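Local coordinates for peptidase M16 inactive domain family protein (Pseudomonas fluorescens, PDB 3GWB) that is of uncertain function but belongs to the M16 metallopeptidase family as an inactive-domain member, and may have hydrolase activity and bind metal, at residues Arg284-Val289 with Leu329-Val333; Glu154-Leu159 with Met413-Ser417; Met62-Ala68 with Pro122-Ser128; Met35-Arg39 with Asn365-Gly370. One frame throughout, in Å; residues are numbered along the deposited sequence.

How the interactions relate
From the N terminus, strand residues 35-39 come first and find their partner only at 365-370, so interaction 4 closes a loop over most of the chain. Interaction 3 (62-68 with 122-128) closes a short loop within it, far from the C-terminal sheet. Residues 154-159 then open interaction 2, which ends at 413-417; interactions 2 and 4 therefore cross, each setting a helix from one half of the chain against the sheet of the other. Interaction 1 (284-289 with 329-333) nests inside both loops and pairs two helices of the C-terminal half. It touches interaction 2 where Gln-331 meets Ile-415, while the centres of interactions 1 and 3 lie about 48 Å apart.

Interaction 1: residues Arg284-Val289 with Leu329-Val333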
loop_
_atom_site.group_PDB
_atom_site.type_symbol
_atom_site.label_atom_id
_atom_site.label_comp_id
_atom_site.label_asym_id
_atom_site.label_seq_id
_atom_site.Cartn_x
_atom_site.Cartn_y
_atom_site.Cartn_z
ATOM N N ARG A 284 -5.109 14.447 23.584
ATOM C CA ARG A 284 -4.456 15.579 24.237
ATOM C C ARG A 284 -3.491 16.273 23.274
ATOM O O ARG A 284 -3.526 17.495 23.112
ATOM C CB ARG A 284 -3.698 15.086 25.479
ATOM C CG ARG A 284 -3.291 16.169 26.479
ATOM C CD ARG A 284 -4.501 16.838 27.153
ATOM N NE ARG A 284 -5.196 16.007 28.141
ATOM C CZ ARG A 284 -4.785 15.800 29.391
ATOM N NH1 ARG A 284 -3.663 16.355 29.836
ATOM N NH2 ARG A 284 -5.520 15.067 30.214
ATOM N N LEU A 285 -2.641 15.486 22.624
ATOM C CA LEU A 285 -1.664 16.026 21.690
ATOM C C LEU A 285 -2.284 16.700 20.459
ATOM O O LEU A 285 -1.868 17.786 20.076
ATOM C CB LEU A 285 -0.687 14.928 21.258
ATOM C CG LEU A 285 0.340 14.481 22.309
ATOM C CD1 LEU A 285 1.048 13.240 21.826
ATOM C CD2 LEU A 285 1.353 15.600 22.566
HETATM N N MSE A 286 -3.267 16.069 19.830
HETATM C CA MSE A 286 -3.885 16.686 18.652
HETATM C C MSE A 286 -4.659 17.942 19.030
HETATM O O MSE A 286 -4.709 18.909 18.270
HETATM C CB MSE A 286 -4.815 15.696 17.950
HETATM C CG MSE A 286 -4.088 14.731 17.035
HETATM SE SE MSE A 286 -3.452 15.560 15.570
HETATM C CE MSE A 286 -4.783 15.215 14.453
ATOM N N SER A 287 -5.256 17.927 20.215
ATOM C CA SER A 287 -6.023 19.070 20.693
ATOM C C SER A 287 -5.136 20.293 20.932
ATOM O O SER A 287 -5.430 21.387 20.452
ATOM C CB SER A 287 -6.752 18.702 21.984
ATOM O OG SER A 287 -7.332 19.847 22.577
ATOM N N GLU A 288 -4.040 20.099 21.658
ATOM C CA GLU A 288 -3.118 21.186 21.974
ATOM C C GLU A 288 -2.275 21.686 20.806
ATOM O O GLU A 288 -2.165 22.893 20.589
ATOM C CB GLU A 288 -2.175 20.763 23.103
ATOM C CG GLU A 288 -2.870 20.377 24.404
ATOM C CD GLU A 288 -3.688 21.512 24.990
ATOM O OE1 GLU A 288 -3.166 22.647 25.078
ATOM O OE2 GLU A 288 -4.852 21.265 25.374
ATOM N N VAL A 289 -1.679 20.766 20.053
ATOM C CA VAL A 289 -0.812 21.152 18.943
ATOM C C VAL A 289 -1.532 21.508 17.643
ATOM O O VAL A 289 -1.172 22.481 16.977
ATOM C CB VAL A 289 0.227 20.047 18.637
ATOM C CG1 VAL A 289 1.240 20.560 17.619
ATOM C CG2 VAL A 289 0.927 19.613 19.919
ATOM N N LEU A 329 6.314 22.504 23.592
ATOM C CA LEU A 329 4.890 22.321 23.847
ATOM C C LEU A 329 4.552 20.848 24.039
ATOM O O LEU A 329 3.905 20.479 25.015
ATOM C CB LEU A 329 4.057 22.892 22.686
ATOM C CG LEU A 329 2.548 22.609 22.666
ATOM C CD1 LEU A 329 1.883 23.248 23.878
ATOM C CD2 LEU A 329 1.934 23.143 21.373
ATOM N N VAL A 330 4.990 20.010 23.104
ATOM C CA VAL A 330 4.718 18.578 23.190
ATOM C C VAL A 330 5.256 18.022 24.502
ATOM O O VAL A 330 4.580 17.249 25.182
ATOM C CB VAL A 330 5.361 17.815 22.011
ATOM C CG1 VAL A 330 5.280 16.316 22.243
ATOM C CG2 VAL A 330 4.643 18.168 20.722
ATOM N N GLN A 331 6.477 18.410 24.854
ATOM C CA GLN A 331 7.078 17.943 26.099
ATOM C C GLN A 331 6.248 18.385 27.306
ATOM O O GLN A 331 6.025 17.600 28.223
ATOM C CB GLN A 331 8.510 18.467 26.234
ATOM C CG GLN A 331 9.484 17.847 25.248
ATOM C CD GLN A 331 10.900 18.365 25.419
ATOM O OE1 GLN A 331 11.162 19.555 25.238
ATOM N NE2 GLN A 331 11.821 17.472 25.770
ATOM N N ASP A 332 5.790 19.635 27.298
ATOM C CA ASP A 332 4.982 20.157 28.399
ATOM C C ASP A 332 3.661 19.408 28.464
ATOM O O ASP A 332 3.193 19.062 29.545
ATOM C CB ASP A 332 4.695 21.654 28.221
ATOM C CG ASP A 332 5.958 22.492 28.176
ATOM O OD1 ASP A 332 6.835 22.299 29.046
ATOM O OD2 ASP A 332 6.066 23.356 27.275
ATOM N N VAL A 333 3.052 19.174 27.306
ATOM C CA VAL A 333 1.794 18.443 27.257
ATOM C C VAL A 333 2.004 17.039 27.809
ATOM O O VAL A 333 1.153 16.502 28.519
ATOM C CB VAL A 333 1.271 18.329 25.815
ATOM C CG1 VAL A 333 0.110 17.353 25.759
ATOM C CG2 VAL A 333 0.839 19.699 25.313
HETATM O O HOH W 1 -1.536 17.655 28.908
#
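Val-333 pushes its two methyls into the side of helix 284-292, between Arg-284, Leu-285 and Glu-288. With CG1 anti to the backbone N (chi1 170°), that methyl packs on Arg-284 CG at 3.7 Å and Leu-285 CD2 at 3.8 Å, while CG2 lies against the aliphatic CB and CG of Glu-288. Deeper in, Leu-285 CD2 also reaches Val-330 CG1 at 4.0 Å, the two side chains crossing at about a right angle. Val-289 CG2 meets Leu-329 CD2 at 3.9 Å as these side chains run past one another in opposite directions. The other flank is polar and looser: a water accepts from Arg-284 NH1 (2.7 Å), in the guanidinium plane at its edge, and donates to Val-333 O (3.0 Å). The charged ends turn to other partners, Arg-284 to Glu-346 and Glu-288 to Lys-292. Replacing Val-333 by an alanine would probably open a gap between the helices and leave the bent aliphatic part of Arg-284 freer to turn. Segments 284-289 and 329-333 run at 136° to each other, and beneath them Leu-285 and Val-330 share Ile-314 of strand 311-319, while Leu-285 and Val-289 rest on Val-299 of strand 299-303.

Interaction 2: residues Glu154-Leu159 with Met413-Ser417; sequences ELMKRL and MVIVS
Helix 147-160, from the N-terminal half of this M16 protein, covers one face of the C-terminal sheet, setting Leu-155, Arg-158 and Leu-159 on Val-414 and Val-416 of strand 414-419. Helix and strand run nearly antiparallel, at 158°, their axes 8.6 Å apart at the closest. The two valines, alternate residues of the strand, turn the same way and meet the helix, whereas Ile-415 between them faces helix 323-340 across the sheet. Leu-155 CD1 fits between them, 3.7 Å from Val-414 CG1 and the same distance from Val-416 CG2, and also rests on the carbonyl oxygen Val-414 O. Because CG of Leu-155 stands anti to the backbone N (chi1 -179°), its isobutyl end swings towards the strand although the bond to CB does not aim there. Leu-159 CD1 closes on the other methyl, Val-414 CG2, at 3.6 Å. Along the flank, Arg-158 lies extended from CG to NE, its CB 3.8 Å from Val-414 CG1 and its CD 3.7 Å from Val-416 CG2. One turn earlier, Glu-154 bends at chi2, putting CG against Val-416 CG1 and OE2 2.7 Å from Arg-158 NE; this salt bridge has a poorly directed, weak hydrogen bond. Helix and strand share no hydrogen bond across the contact: methyl and methylene packing joins them, while the salt bridge lies within the helix and probably helps hold the arginine chain beside the valines; NH1 has a weak hydrogen bond to Ser-239.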
loop_
_atom_site.group_PDB
_atom_site.type_symbol
_atom_site.label_atom_id
_atom_site.label_comp_id
_atom_site.label_asym_id
_atom_site.label_seq_id
_atom_site.Cartn_x
_atom_site.Cartn_y
_atom_site.Cartn_z
ATOM N N GLU A 154 17.973 6.836 13.401
ATOM C CA GLU A 154 18.878 7.378 14.413
ATOM C C GLU A 154 18.284 7.236 15.814
ATOM O O GLU A 154 18.997 6.910 16.763
ATOM C CB GLU A 154 19.166 8.857 14.122
ATOM C CG GLU A 154 19.942 9.605 15.208
ATOM C CD GLU A 154 21.331 9.039 15.455
ATOM O OE1 GLU A 154 21.925 8.479 14.509
ATOM O OE2 GLU A 154 21.836 9.171 16.592
ATOM N N LEU A 155 16.982 7.479 15.941
ATOM C CA LEU A 155 16.317 7.375 17.236
ATOM C C LEU A 155 16.394 5.949 17.774
ATOM O O LEU A 155 16.644 5.736 18.962
ATOM C CB LEU A 155 14.854 7.820 17.121
ATOM C CG LEU A 155 14.017 7.792 18.404
ATOM C CD1 LEU A 155 14.716 8.574 19.500
ATOM C CD2 LEU A 155 12.639 8.382 18.129
HETATM N N MSE A 156 16.185 4.969 16.901
HETATM C CA MSE A 156 16.254 3.576 17.320
HETATM C C MSE A 156 17.679 3.201 17.723
HETATM O O MSE A 156 17.875 2.318 18.551
HETATM C CB MSE A 156 15.745 2.647 16.211
HETATM C CG MSE A 156 14.220 2.652 16.044
HETATM SE SE MSE A 156 13.307 2.140 17.539
HETATM C CE MSE A 156 13.311 0.347 17.358
ATOM N N LYS A 157 18.672 3.874 17.151
ATOM C CA LYS A 157 20.066 3.600 17.499
ATOM C C LYS A 157 20.375 4.103 18.908
ATOM O O LYS A 157 21.004 3.403 19.706
ATOM C CB LYS A 157 21.020 4.286 16.518
ATOM C CG LYS A 157 20.912 3.813 15.075
ATOM C CD LYS A 157 21.891 4.572 14.174
ATOM C CE LYS A 157 21.679 4.224 12.711
ATOM N NZ LYS A 157 22.539 5.049 11.817
ATOM N N ARG A 158 19.941 5.325 19.203
ATOM C CA ARG A 158 20.169 5.936 20.510
ATOM C C ARG A 158 19.419 5.199 21.614
ATOM O O ARG A 158 19.902 5.073 22.738
ATOM C CB ARG A 158 19.730 7.404 20.481
ATOM C CG ARG A 158 20.671 8.329 19.713
ATOM C CD ARG A 158 19.984 9.634 19.344
ATOM N NE ARG A 158 20.884 10.549 18.649
ATOM C CZ ARG A 158 21.707 11.394 19.261
ATOM N NH1 ARG A 158 21.738 11.443 20.585
ATOM N NH2 ARG A 158 22.508 12.179 18.551
ATOM N N LEU A 159 18.239 4.697 21.273
ATOM C CA LEU A 159 17.386 3.986 22.216
ATOM C C LEU A 159 17.890 2.592 22.597
ATOM O O LEU A 159 17.885 2.223 23.773
ATOM C CB LEU A 159 15.981 3.858 21.619
ATOM C CG LEU A 159 14.748 4.256 22.431
ATOM C CD1 LEU A 159 14.802 5.735 22.752
ATOM C CD2 LEU A 159 13.485 3.943 21.625
HETATM N N MSE A 413 13.326 10.742 28.163
HETATM C CA MSE A 413 13.098 10.907 26.731
HETATM C C MSE A 413 14.342 11.164 25.897
HETATM O O MSE A 413 15.226 11.941 26.273
HETATM C CB MSE A 413 12.080 12.024 26.472
HETATM C CG MSE A 413 10.625 11.584 26.608
HETATM SE SE MSE A 413 10.045 10.519 25.255
HETATM C CE MSE A 413 8.350 11.087 25.096
ATOM N N VAL A 414 14.395 10.469 24.767
ATOM C CA VAL A 414 15.474 10.598 23.800
ATOM C C VAL A 414 14.801 11.320 22.647
ATOM O O VAL A 414 13.779 10.859 22.127
ATOM C CB VAL A 414 15.969 9.224 23.320
ATOM C CG1 VAL A 414 17.046 9.400 22.256
ATOM C CG2 VAL A 414 16.504 8.432 24.496
ATOM N N ILE A 415 15.355 12.456 22.254
ATOM C CA ILE A 415 14.756 13.232 21.188
ATOM C C ILE A 415 15.636 13.360 19.954
ATOM O O ILE A 415 16.840 13.587 20.047
ATOM C CB ILE A 415 14.397 14.621 21.706
ATOM C CG1 ILE A 415 13.543 14.476 22.968
ATOM C CG2 ILE A 415 13.657 15.408 20.637
ATOM C CD1 ILE A 415 13.366 15.761 23.730
ATOM N N VAL A 416 15.016 13.206 18.792
ATOM C CA VAL A 416 15.729 13.312 17.534
ATOM C C VAL A 416 14.880 14.069 16.530
ATOM O O VAL A 416 13.743 13.683 16.245
ATOM C CB VAL A 416 16.061 11.920 16.956
ATOM C CG1 VAL A 416 16.780 12.070 15.624
ATOM C CG2 VAL A 416 16.915 11.139 17.940
ATOM N N SER A 417 15.434 15.153 16.004
ATOM C CA SER A 417 14.743 15.963 15.016
ATOM C C SER A 417 15.547 15.986 13.722
ATOM O O SER A 417 16.771 15.877 13.738
ATOM C CB SER A 417 14.564 17.391 15.530
ATOM O OG SER A 417 15.816 17.970 15.844
#

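Interaction 3: residues Met62-Ala68 with Pro122-Ser128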
loop_
_atom_site.group_PDB
_atom_site.type_symbol
_atom_site.label_atom_id
_atom_site.label_comp_id
_atom_site.label_asym_id
_atom_site.label_seq_id
_atom_site.Cartn_x
_atom_site.Cartn_y
_atom_site.Cartn_z
HETATM N N MSE A 62 11.692 -13.860 0.139
HETATM C CA MSE A 62 11.986 -14.863 -0.887
HETATM C C MSE A 62 11.155 -16.149 -0.820
HETATM O O MSE A 62 11.230 -16.980 -1.727
HETATM C CB MSE A 62 13.475 -15.220 -0.833
HETATM C CG MSE A 62 14.433 -14.090 -1.251
HETATM SE SE MSE A 62 14.550 -13.902 -3.043
HETATM C CE MSE A 62 15.315 -15.495 -3.460
ATOM N N LEU A 63 10.358 -16.311 0.233
ATOM C CA LEU A 63 9.553 -17.519 0.398
ATOM C C LEU A 63 8.714 -17.879 -0.818
ATOM O O LEU A 63 8.819 -18.989 -1.341
ATOM C CB LEU A 63 8.636 -17.389 1.620
ATOM C CG LEU A 63 9.311 -17.164 2.980
ATOM C CD1 LEU A 63 8.248 -17.053 4.062
ATOM C CD2 LEU A 63 10.262 -18.314 3.295
ATOM N N ASN A 64 7.888 -16.944 -1.276
ATOM C CA ASN A 64 7.023 -17.217 -2.420
ATOM C C ASN A 64 7.625 -16.854 -3.771
ATOM O O ASN A 64 6.890 -16.644 -4.738
ATOM C CB ASN A 64 5.680 -16.503 -2.248
ATOM C CG ASN A 64 5.780 -15.020 -2.496
ATOM O OD1 ASN A 64 6.823 -14.410 -2.264
ATOM N ND2 ASN A 64 4.688 -14.423 -2.959
ATOM N N GLU A 65 8.952 -16.773 -3.838
ATOM C CA GLU A 65 9.641 -16.463 -5.086
ATOM C C GLU A 65 9.922 -17.733 -5.878
ATOM O O GLU A 65 10.361 -17.662 -7.026
ATOM C CB GLU A 65 10.968 -15.743 -4.822
ATOM C CG GLU A 65 10.824 -14.291 -4.427
ATOM C CD GLU A 65 10.125 -13.455 -5.492
ATOM O OE1 GLU A 65 10.417 -13.633 -6.698
ATOM O OE2 GLU A 65 9.290 -12.604 -5.119
ATOM N N GLY A 66 9.685 -18.892 -5.262
ATOM C CA GLY A 66 9.923 -20.141 -5.958
ATOM C C GLY A 66 9.972 -21.398 -5.107
ATOM O O GLY A 66 10.407 -21.376 -3.954
ATOM N N VAL A 67 9.498 -22.495 -5.684
ATOM C CA VAL A 67 9.525 -23.801 -5.033
ATOM C C VAL A 67 9.919 -24.771 -6.139
ATOM O O VAL A 67 10.026 -24.371 -7.299
ATOM C CB VAL A 67 8.148 -24.203 -4.448
ATOM C CG1 VAL A 67 7.711 -23.176 -3.401
ATOM C CG2 VAL A 67 7.119 -24.322 -5.551
ATOM N N ALA A 68 10.145 -26.033 -5.787
ATOM C CA ALA A 68 10.536 -27.042 -6.767
ATOM C C ALA A 68 9.672 -27.009 -8.028
ATOM O O ALA A 68 8.461 -27.240 -7.972
ATOM C CB ALA A 68 10.476 -28.435 -6.132
ATOM N N PRO A 122 11.212 -23.430 0.317
ATOM C CA PRO A 122 11.490 -22.423 -0.712
ATOM C C PRO A 122 12.811 -22.761 -1.419
ATOM O O PRO A 122 13.716 -23.340 -0.808
ATOM C CB PRO A 122 11.577 -21.133 0.096
ATOM C CG PRO A 122 12.160 -21.612 1.399
ATOM C CD PRO A 122 11.357 -22.861 1.669
ATOM N N THR A 123 12.918 -22.407 -2.699
ATOM C CA THR A 123 14.131 -22.691 -3.469
ATOM C C THR A 123 15.084 -21.505 -3.629
ATOM O O THR A 123 16.206 -21.674 -4.114
ATOM C CB THR A 123 13.788 -23.207 -4.875
ATOM O OG1 THR A 123 12.925 -22.265 -5.526
ATOM C CG2 THR A 123 13.104 -24.562 -4.790
ATOM N N PHE A 124 14.637 -20.318 -3.228
ATOM C CA PHE A 124 15.441 -19.102 -3.324
ATOM C C PHE A 124 16.125 -18.979 -4.687
ATOM O O PHE A 124 17.343 -19.141 -4.796
ATOM C CB PHE A 124 16.505 -19.079 -2.219
ATOM C CG PHE A 124 15.946 -19.250 -0.833
ATOM C CD1 PHE A 124 15.185 -18.245 -0.243
ATOM C CD2 PHE A 124 16.182 -20.421 -0.116
ATOM C CE1 PHE A 124 14.659 -18.407 1.041
ATOM C CE2 PHE A 124 15.661 -20.593 1.166
ATOM C CZ PHE A 124 14.902 -19.583 1.747
ATOM N N PRO A 125 15.349 -18.689 -5.743
ATOM C CA PRO A 125 15.907 -18.549 -7.094
ATOM C C PRO A 125 16.896 -17.388 -7.180
ATOM O O PRO A 125 16.644 -16.302 -6.653
ATOM C CB PRO A 125 14.672 -18.309 -7.962
ATOM C CG PRO A 125 13.574 -18.971 -7.192
ATOM C CD PRO A 125 13.883 -18.581 -5.771
ATOM N N ALA A 126 18.012 -17.627 -7.860
ATOM C CA ALA A 126 19.061 -16.630 -8.013
ATOM C C ALA A 126 18.592 -15.332 -8.660
ATOM O O ALA A 126 19.008 -14.246 -8.254
ATOM C CB ALA A 126 20.219 -17.229 -8.811
ATOM N N ASP A 127 17.720 -15.435 -9.655
ATOM C CA ASP A 127 17.236 -14.246 -10.343
ATOM C C ASP A 127 16.276 -13.421 -9.484
ATOM O O ASP A 127 16.119 -12.219 -9.699
ATOM C CB ASP A 127 16.569 -14.644 -11.660
ATOM C CG ASP A 127 15.279 -15.420 -11.454
ATOM O OD1 ASP A 127 15.246 -16.322 -10.588
ATOM O OD2 ASP A 127 14.299 -15.133 -12.172
ATOM N N SER A 128 15.638 -14.063 -8.509
ATOM C CA SER A 128 14.722 -13.357 -7.622
ATOM C C SER A 128 15.524 -12.603 -6.568
ATOM O O SER A 128 15.197 -11.472 -6.229
ATOM C CB SER A 128 13.763 -14.335 -6.930
ATOM O OG SER A 128 12.847 -14.894 -7.853
HETATM O O HOH W 2 11.993 -19.207 -2.817
HETATM O O HOH W 3 11.148 -16.920 -9.465
HETATM O O HOH W 4 12.018 -22.365 -8.251
#
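Glu-65 runs along Ser-128 from CB to OE1. Its CB lies 3.7 Å from Ser-128 OG, and CG 3.9 Å from Ser-128 CB. Bent at chi2 (-60°), the chain then brings OE1 to within 3.0 Å of Ser-128 OG, which donates a hydrogen bond to the anti side of the carboxylate, while OE2 forms a salt bridge with Arg-131. The serine hydroxyl also receives a water that donates to Glu-65 O. Next along, Gly-66 passes over Pro-125: a CB here would collide with the proline CG and would also crowd the carbonyl oxygen of Glu-65. Gly-66 O accepts from Thr-123 N at 3.0 Å in a nearly straight bond (167°), the donor standing 44° out of the carbonyl plane. A second water donates to Gly-66 O and Met-62 O and accepts from Phe-124 N. Met-62 CB abuts the edge of the Phe-124 ring, 3.5 Å from CD1, and its CE touches Pro-125 O at 3.6 Å. Residues 62-68 lead on from helix 55-62, whose counterpart in active M16 peptidases carries the HXXEH zinc motif, which this helix lacks. The contact joins the end of that helix to the start of helix 126-143. Backbone polar atoms are thus held directly or through waters, and the carboxylate is shared between a hydroxyl and an arginine, consistent with its remaining ionised.

Interaction 4: residues Met35-Arg39 with Asn365-Gly370; sequences MFDLR and NADIVG
Strand 35-42 and helix 365-377 run in roughly the same direction, 26° apart with axes 8.2 Å from each other, bringing Asp-37 beside Asn-365 and Arg-39 beside Val-369. This is the helix that the C-terminal half of the M16 fold lays on the N-terminal sheet; helix 105-120 packs on the other face, against Leu-38. Asp-37 turns its carboxylate to the first turn of the helix, OD1 standing 3.0 Å from Ala-366 N at an angle too poor for a hydrogen bond and 3.4 Å from Ala-366 CB. The helix start would probably still stabilise the negative charge. The carboxylate is nearly perpendicular to the Asn-365 amide, and a water links them, donating to Asp-37 OD2 (2.6 Å) and accepting from Asn-365 ND2 (3.1 Å). An alanine in place of Asp-37 would probably leave that water without its acceptor and the helix start without its nearby negative charge. Further along, Val-369 CG2, anti to the backbone N, packs on Arg-39 CB at 3.7 Å, and CG1 touches Asp-37 CB and Arg-39 CD. At the edge of the arginine guanidinium, in its plane, a second water accepts from Arg-39 NE at 2.8 Å and donates to Gly-370 O at 2.8 Å.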
loop_
_atom_site.group_PDB
_atom_site.type_symbol
_atom_site.label_atom_id
_atom_site.label_comp_id
_atom_site.label_asym_id
_atom_site.label_seq_id
_atom_site.Cartn_x
_atom_site.Cartn_y
_atom_site.Cartn_z
HETATM N N MSE A 35 -14.863 -19.667 4.575
HETATM C CA MSE A 35 -13.446 -19.404 4.379
HETATM C C MSE A 35 -12.722 -19.433 5.707
HETATM O O MSE A 35 -13.346 -19.549 6.756
HETATM C CB MSE A 35 -13.250 -18.043 3.700
HETATM C CG MSE A 35 -14.121 -16.920 4.244
HETATM SE SE MSE A 35 -14.064 -15.399 3.216
HETATM C CE MSE A 35 -13.841 -16.112 1.562
ATOM N N PHE A 36 -11.402 -19.332 5.667
ATOM C CA PHE A 36 -10.641 -19.342 6.904
ATOM C C PHE A 36 -9.309 -18.647 6.704
ATOM O O PHE A 36 -8.860 -18.447 5.566
ATOM C CB PHE A 36 -10.425 -20.782 7.394
ATOM C CG PHE A 36 -9.443 -21.564 6.569
ATOM C CD1 PHE A 36 -8.086 -21.539 6.870
ATOM C CD2 PHE A 36 -9.873 -22.311 5.482
ATOM C CE1 PHE A 36 -7.167 -22.245 6.092
ATOM C CE2 PHE A 36 -8.965 -23.022 4.692
ATOM C CZ PHE A 36 -7.609 -22.990 5.002
ATOM N N ASP A 37 -8.696 -18.273 7.821
ATOM C CA ASP A 37 -7.410 -17.603 7.815
ATOM C C ASP A 37 -6.404 -18.440 8.584
ATOM O O ASP A 37 -6.676 -18.870 9.705
ATOM C CB ASP A 37 -7.514 -16.231 8.476
ATOM C CG ASP A 37 -8.289 -15.239 7.636
ATOM O OD1 ASP A 37 -8.363 -14.056 8.027
ATOM O OD2 ASP A 37 -8.826 -15.642 6.587
ATOM N N LEU A 38 -5.257 -18.680 7.953
ATOM C CA LEU A 38 -4.161 -19.426 8.557
ATOM C C LEU A 38 -3.003 -18.441 8.660
ATOM O O LEU A 38 -2.633 -17.800 7.676
ATOM C CB LEU A 38 -3.764 -20.615 7.677
ATOM C CG LEU A 38 -2.485 -21.383 8.030
ATOM C CD1 LEU A 38 -2.600 -21.970 9.428
ATOM C CD2 LEU A 38 -2.258 -22.494 7.001
ATOM N N ARG A 39 -2.432 -18.317 9.849
ATOM C CA ARG A 39 -1.330 -17.393 10.050
ATOM C C ARG A 39 -0.212 -18.101 10.801
ATOM O O ARG A 39 -0.452 -18.777 11.802
ATOM C CB ARG A 39 -1.827 -16.173 10.833
ATOM C CG ARG A 39 -0.851 -15.007 10.949
ATOM C CD ARG A 39 -1.520 -13.861 11.706
ATOM N NE ARG A 39 -0.646 -12.709 11.933
ATOM C CZ ARG A 39 -0.326 -11.809 11.009
ATOM N NH1 ARG A 39 -0.804 -11.915 9.776
ATOM N NH2 ARG A 39 0.468 -10.792 11.325
ATOM N N ASN A 365 -12.382 -12.933 10.854
ATOM C CA ASN A 365 -11.379 -13.978 10.981
ATOM C C ASN A 365 -9.967 -13.380 10.969
ATOM O O ASN A 365 -9.113 -13.797 11.746
ATOM C CB ASN A 365 -11.535 -15.018 9.858
ATOM C CG ASN A 365 -12.848 -15.787 9.946
ATOM O OD1 ASN A 365 -13.548 -15.728 10.953
ATOM N ND2 ASN A 365 -13.177 -16.521 8.893
ATOM N N ALA A 366 -9.731 -12.387 10.109
ATOM C CA ALA A 366 -8.409 -11.758 10.013
ATOM C C ALA A 366 -7.997 -11.055 11.304
ATOM O O ALA A 366 -6.839 -11.129 11.721
ATOM C CB ALA A 366 -8.377 -10.756 8.855
ATOM N N ASP A 367 -8.943 -10.356 11.928
ATOM C CA ASP A 367 -8.633 -9.656 13.166
ATOM C C ASP A 367 -8.358 -10.660 14.279
ATOM O O ASP A 367 -7.407 -10.510 15.037
ATOM C CB ASP A 367 -9.780 -8.731 13.573
ATOM C CG ASP A 367 -9.849 -7.474 12.718
ATOM O OD1 ASP A 367 -8.803 -6.803 12.563
ATOM O OD2 ASP A 367 -10.949 -7.155 12.214
ATOM N N ILE A 368 -9.193 -11.687 14.366
ATOM C CA ILE A 368 -9.027 -12.714 15.395
ATOM C C ILE A 368 -7.709 -13.460 15.211
ATOM O O ILE A 368 -6.929 -13.595 16.151
ATOM C CB ILE A 368 -10.197 -13.729 15.370
ATOM C CG1 ILE A 368 -11.522 -13.002 15.611
ATOM C CG2 ILE A 368 -9.998 -14.796 16.443
ATOM C CD1 ILE A 368 -11.592 -12.280 16.946
ATOM N N VAL A 369 -7.449 -13.932 13.994
ATOM C CA VAL A 369 -6.220 -14.674 13.730
ATOM C C VAL A 369 -4.982 -13.840 14.096
ATOM O O VAL A 369 -3.971 -14.379 14.555
ATOM C CB VAL A 369 -6.154 -15.129 12.245
ATOM C CG1 VAL A 369 -5.646 -13.986 11.347
ATOM C CG2 VAL A 369 -5.268 -16.367 12.134
ATOM N N GLY A 370 -5.067 -12.525 13.908
ATOM C CA GLY A 370 -3.948 -11.661 14.265
ATOM C C GLY A 370 -3.678 -11.689 15.765
ATOM O O GLY A 370 -2.529 -11.769 16.205
HETATM O O HOH W 5 -11.423 -15.960 6.353
HETATM O O HOH W 6 -0.281 -12.324 14.633
#